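Local coordinates for protein translation elongation factor 1A (Methanosarcina mazei, PDB 3WND), which binds cysteinyl-tRNA(Cys) in its GTP-bound form, as a SelB/EF-Tu/aIF2 gamma-like protein, and probably serves as a translation elongation factor, at residues P298-S310 / K348-T360. Sequence-based numbering, arbitrary orientation.
Sequences PASVLHLFVGLQS and KQDRFLLANLDLT
Val306 lays its CG2 methyl over the middle of the Phe352 ring, 3.6 Å from the ring centroid, in a CH-pi contact almost along the ring normal. CG2 is anti to the backbone N, while CG1 takes the crowded position (chi1 65°). The same CG2 touches Asp350 CB at 3.6 Å. Leu304 meets the Phe352 ring at its edge, with CD1 3.6 Å from CD1 of Phe352. Tyr346 packs edge-to-face with this ring. On the Leu304 side of the sheet, Leu354 CD2 also reaches Leu304 CB.

Strands 301-306 and 352-355 are antiparallel neighbours in the C-terminal beta domain. His303 pairs with Ala355 and Phe305 with Leu353, each through two backbone hydrogen bonds. Past the last of these bonds, a water bridges Gly307 N (2.8 Å) and Arg351 O (2.7 Å). On the Phe305 side, the CE2 edge of its ring touches Ala355 CB at 3.9 Å. Phe305 touches Leu74 and Leu353 touches Ile78, both of helix 74-83, so this side faces the N-terminal domain. Leu357 CD1 sits over one face of the His303 ring, offset toward ND1 (3.6 Å). His303 NE2 is hydrogen-bonded to a citrate, probably from the crystallisation liquor.

The buried carboxylate of Asp350 forms a salt bridge with Arg194. Four backbone bonds thus fix the strand register, with apolar packing on both sides of the sheet.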
loop_
_atom_site.group_PDB
_atom_site.type_symbol
_atom_site.label_atom_id
_atom_site.label_comp_id
_atom_site.label_asym_id
_atom_site.label_seq_id
_atom_site.Cartn_x
_atom_site.Cartn_y
_atom_site.Cartn_z
ATOM N N PRO A 298 24.851 -14.174 -5.337
ATOM C CA PRO A 298 24.912 -13.714 -6.753
ATOM C C PRO A 298 24.250 -14.722 -7.624
ATOM O O PRO A 298 24.216 -15.942 -7.287
ATOM C CB PRO A 298 26.433 -13.591 -7.099
ATOM C CG PRO A 298 27.144 -13.833 -5.830
ATOM C CD PRO A 298 26.182 -14.295 -4.717
ATOM N N ALA A 299 23.743 -14.192 -8.748
ATOM C CA ALA A 299 23.056 -14.903 -9.816
ATOM C C ALA A 299 21.737 -15.513 -9.421
ATOM O O ALA A 299 21.127 -16.223 -10.234
ATOM C CB ALA A 299 23.963 -15.942 -10.439
ATOM N N SER A 300 21.293 -15.254 -8.211
ATOM C CA SER A 300 19.971 -15.730 -7.793
ATOM C C SER A 300 18.830 -14.756 -8.157
ATOM O O SER A 300 19.072 -13.555 -8.530
ATOM C CB SER A 300 19.924 -15.951 -6.287
ATOM O OG SER A 300 19.859 -14.671 -5.630
ATOM N N VAL A 301 17.607 -15.272 -7.993
ATOM C CA VAL A 301 16.342 -14.669 -8.457
ATOM C C VAL A 301 15.562 -14.037 -7.315
ATOM O O VAL A 301 15.330 -14.670 -6.244
ATOM C CB VAL A 301 15.469 -15.711 -9.194
ATOM C CG1 VAL A 301 14.181 -15.075 -9.677
ATOM C CG2 VAL A 301 16.262 -16.332 -10.376
ATOM N N LEU A 302 15.157 -12.789 -7.508
ATOM C CA LEU A 302 14.326 -12.130 -6.457
ATOM C C LEU A 302 13.144 -11.491 -7.174
ATOM O O LEU A 302 13.104 -11.504 -8.432
ATOM C CB LEU A 302 15.110 -11.118 -5.605
ATOM C CG LEU A 302 16.192 -11.687 -4.686
ATOM C CD1 LEU A 302 17.084 -10.560 -4.184
ATOM C CD2 LEU A 302 15.667 -12.549 -3.530
ATOM N N HIS A 303 12.159 -11.011 -6.420
ATOM C CA HIS A 303 11.098 -10.240 -7.004
ATOM C C HIS A 303 11.183 -8.877 -6.413
ATOM O O HIS A 303 11.391 -8.719 -5.194
ATOM C CB HIS A 303 9.728 -10.846 -6.686
ATOM C CG HIS A 303 8.785 -10.751 -7.809
ATOM N ND1 HIS A 303 8.905 -11.501 -8.974
ATOM C CD2 HIS A 303 7.590 -9.998 -7.925
ATOM C CE1 HIS A 303 7.909 -11.140 -9.806
ATOM N NE2 HIS A 303 7.063 -10.282 -9.136
ATOM N N LEU A 304 11.097 -7.847 -7.262
ATOM C CA LEU A 304 11.280 -6.479 -6.802
ATOM C C LEU A 304 9.946 -5.719 -6.854
ATOM O O LEU A 304 9.182 -5.790 -7.854
ATOM C CB LEU A 304 12.322 -5.770 -7.707
ATOM C CG LEU A 304 12.638 -4.279 -7.480
ATOM C CD1 LEU A 304 14.049 -3.973 -7.948
ATOM C CD2 LEU A 304 11.617 -3.393 -8.239
ATOM N N PHE A 305 9.653 -5.024 -5.779
ATOM C CA PHE A 305 8.482 -4.121 -5.736
ATOM C C PHE A 305 8.943 -2.697 -5.453
ATOM O O PHE A 305 9.723 -2.443 -4.553
ATOM C CB PHE A 305 7.643 -4.518 -4.499
ATOM C CG PHE A 305 7.072 -5.900 -4.589
ATOM C CD1 PHE A 305 5.799 -6.114 -5.066
ATOM C CD2 PHE A 305 7.880 -6.998 -4.279
ATOM C CE1 PHE A 305 5.326 -7.446 -5.225
ATOM C CE2 PHE A 305 7.391 -8.311 -4.391
ATOM C CZ PHE A 305 6.155 -8.541 -4.870
ATOM N N VAL A 306 8.479 -1.747 -6.284
ATOM C CA VAL A 306 8.741 -0.343 -6.029
ATOM C C VAL A 306 7.504 0.370 -6.505
ATOM O O VAL A 306 6.984 0.097 -7.584
ATOM C CB VAL A 306 10.061 0.177 -6.655
ATOM C CG1 VAL A 306 9.985 0.135 -8.179
ATOM C CG2 VAL A 306 10.410 1.601 -6.139
ATOM N N GLY A 307 6.990 1.295 -5.673
ATOM C CA GLY A 307 5.705 1.907 -5.999
ATOM C C GLY A 307 4.645 0.802 -6.172
ATOM O O GLY A 307 4.513 -0.087 -5.293
ATOM N N LEU A 308 3.917 0.842 -7.312
ATOM C CA LEU A 308 2.907 -0.186 -7.572
ATOM C C LEU A 308 3.387 -1.128 -8.685
ATOM O O LEU A 308 2.572 -1.761 -9.392
ATOM C CB LEU A 308 1.556 0.472 -7.913
ATOM C CG LEU A 308 1.109 1.545 -6.914
ATOM C CD1 LEU A 308 -0.263 1.984 -7.375
ATOM C CD2 LEU A 308 1.024 1.035 -5.455
ATOM N N GLN A 309 4.711 -1.196 -8.821
ATOM C CA GLN A 309 5.340 -2.103 -9.846
ATOM C C GLN A 309 5.904 -3.355 -9.134
ATOM O O GLN A 309 6.308 -3.321 -7.952
ATOM C CB GLN A 309 6.425 -1.345 -10.578
ATOM C CG GLN A 309 5.905 -0.191 -11.380
ATOM C CD GLN A 309 7.009 0.877 -11.640
ATOM O OE1 GLN A 309 7.302 1.228 -12.800
ATOM N NE2 GLN A 309 7.580 1.433 -10.561
ATOM N N SER A 310 5.951 -4.479 -9.869
ATOM C CA SER A 310 6.496 -5.690 -9.296
ATOM C C SER A 310 7.033 -6.556 -10.398
ATOM O O SER A 310 6.229 -7.033 -11.232
ATOM C CB SER A 310 5.415 -6.478 -8.539
ATOM O OG SER A 310 4.249 -6.703 -9.345
ATOM N N LYS A 348 14.061 8.572 -5.867
ATOM C CA LYS A 348 14.956 7.993 -4.837
ATOM C C LYS A 348 14.224 7.839 -3.505
ATOM O O LYS A 348 14.658 7.042 -2.674
ATOM C CB LYS A 348 16.216 8.825 -4.690
ATOM C CG LYS A 348 17.020 8.681 -5.942
ATOM C CD LYS A 348 18.503 8.841 -5.729
ATOM C CE LYS A 348 19.151 8.376 -7.022
ATOM N NZ LYS A 348 20.351 7.511 -6.803
ATOM N N GLN A 349 13.136 8.575 -3.309
ATOM C CA GLN A 349 12.380 8.461 -2.076
ATOM C C GLN A 349 11.593 7.129 -2.004
ATOM O O GLN A 349 10.964 6.826 -1.028
ATOM C CB GLN A 349 11.413 9.660 -1.842
ATOM C CG GLN A 349 10.271 9.823 -2.892
ATOM C CD GLN A 349 10.672 10.809 -3.928
ATOM O OE1 GLN A 349 11.836 10.880 -4.266
ATOM N NE2 GLN A 349 9.718 11.551 -4.488
ATOM N N ASP A 350 11.497 6.437 -3.121
ATOM C CA ASP A 350 10.623 5.257 -3.181
ATOM C C ASP A 350 11.335 4.049 -2.600
ATOM O O ASP A 350 12.428 3.702 -2.999
ATOM C CB ASP A 350 10.201 4.912 -4.628
ATOM C CG ASP A 350 9.289 5.910 -5.242
ATOM O OD1 ASP A 350 8.570 6.627 -4.576
ATOM O OD2 ASP A 350 9.283 5.945 -6.486
ATOM N N ARG A 351 10.688 3.452 -1.575
ATOM C CA ARG A 351 11.264 2.272 -0.918
ATOM C C ARG A 351 11.057 1.057 -1.857
ATOM O O ARG A 351 9.952 0.820 -2.394
ATOM C CB ARG A 351 10.656 2.017 0.487
ATOM C CG ARG A 351 11.286 0.846 1.167
ATOM C CD ARG A 351 10.578 0.524 2.487
ATOM N NE ARG A 351 10.640 1.686 3.335
ATOM C CZ ARG A 351 11.252 1.821 4.515
ATOM N NH1 ARG A 351 11.800 0.816 5.151
ATOM N NH2 ARG A 351 11.259 3.025 5.090
ATOM N N PHE A 352 12.130 0.305 -2.055
ATOM C CA PHE A 352 12.038 -0.962 -2.826
ATOM C C PHE A 352 11.893 -2.106 -1.774
ATOM O O PHE A 352 12.515 -2.109 -0.732
ATOM C CB PHE A 352 13.357 -1.232 -3.543
ATOM C CG PHE A 352 13.574 -0.374 -4.785
ATOM C CD1 PHE A 352 13.464 -0.940 -6.043
ATOM C CD2 PHE A 352 13.948 0.984 -4.669
ATOM C CE1 PHE A 352 13.732 -0.181 -7.191
ATOM C CE2 PHE A 352 14.122 1.762 -5.807
ATOM C CZ PHE A 352 14.077 1.156 -7.087
ATOM N N LEU A 353 11.082 -3.088 -2.117
ATOM C CA LEU A 353 11.017 -4.333 -1.361
ATOM C C LEU A 353 11.490 -5.473 -2.274
ATOM O O LEU A 353 11.237 -5.466 -3.480
ATOM C CB LEU A 353 9.613 -4.683 -1.001
ATOM C CG LEU A 353 8.972 -3.902 0.088
ATOM C CD1 LEU A 353 7.568 -4.549 0.434
ATOM C CD2 LEU A 353 9.824 -3.713 1.354
ATOM N N LEU A 354 12.243 -6.411 -1.706
ATOM C CA LEU A 354 12.660 -7.593 -2.473
ATOM C C LEU A 354 12.086 -8.829 -1.798
ATOM O O LEU A 354 12.090 -8.928 -0.563
ATOM C CB LEU A 354 14.192 -7.716 -2.356
ATOM C CG LEU A 354 14.909 -6.489 -2.990
ATOM C CD1 LEU A 354 16.425 -6.567 -2.783
ATOM C CD2 LEU A 354 14.567 -6.327 -4.483
ATOM N N ALA A 355 11.654 -9.754 -2.642
ATOM C CA ALA A 355 11.012 -10.978 -2.160
ATOM C C ALA A 355 11.626 -12.182 -2.846
ATOM O O ALA A 355 12.231 -12.045 -3.937
ATOM C CB ALA A 355 9.477 -10.924 -2.374
ATOM N N ASN A 356 11.439 -13.359 -2.222
ATOM C CA ASN A 356 11.709 -14.645 -2.867
ATOM C C ASN A 356 10.430 -15.425 -2.851
ATOM O O ASN A 356 9.953 -15.824 -1.813
ATOM C CB ASN A 356 12.871 -15.419 -2.152
ATOM C CG ASN A 356 13.187 -16.742 -2.833
ATOM O OD1 ASN A 356 12.335 -17.328 -3.540
ATOM N ND2 ASN A 356 14.348 -17.279 -2.562
ATOM N N LEU A 357 9.783 -15.476 -3.998
ATOM C CA LEU A 357 8.430 -15.991 -4.062
ATOM C C LEU A 357 8.344 -17.435 -3.739
ATOM O O LEU A 357 7.221 -17.924 -3.577
ATOM C CB LEU A 357 7.793 -15.753 -5.431
ATOM C CG LEU A 357 7.756 -14.330 -5.976
ATOM C CD1 LEU A 357 7.234 -14.217 -7.362
ATOM C CD2 LEU A 357 6.884 -13.475 -5.082
ATOM N N ASP A 358 9.501 -18.134 -3.690
ATOM C CA ASP A 358 9.487 -19.577 -3.431
ATOM C C ASP A 358 9.644 -19.921 -1.982
ATOM O O ASP A 358 9.520 -21.128 -1.609
ATOM C CB ASP A 358 10.639 -20.232 -4.248
ATOM C CG ASP A 358 10.395 -20.149 -5.707
ATOM O OD1 ASP A 358 9.246 -20.130 -6.240
ATOM O OD2 ASP A 358 11.419 -20.101 -6.317
ATOM N N LEU A 359 9.803 -18.909 -1.138
ATOM C CA LEU A 359 9.926 -19.215 0.295
ATOM C C LEU A 359 8.575 -19.259 0.989
ATOM O O LEU A 359 7.534 -18.931 0.411
ATOM C CB LEU A 359 10.858 -18.185 0.968
ATOM C CG LEU A 359 12.287 -18.208 0.417
ATOM C CD1 LEU A 359 13.173 -17.116 1.026
ATOM C CD2 LEU A 359 12.903 -19.603 0.632
ATOM N N THR A 360 8.578 -19.659 2.263
ATOM C CA THR A 360 7.325 -19.558 3.035
ATOM C C THR A 360 7.017 -18.134 3.470
ATOM O O THR A 360 5.894 -17.637 3.274
ATOM C CB THR A 360 7.422 -20.439 4.325
ATOM O OG1 THR A 360 7.789 -21.756 3.937
ATOM C CG2 THR A 360 6.102 -20.486 5.087
HETATM O O HOH W 1 7.820 2.325 -3.171
#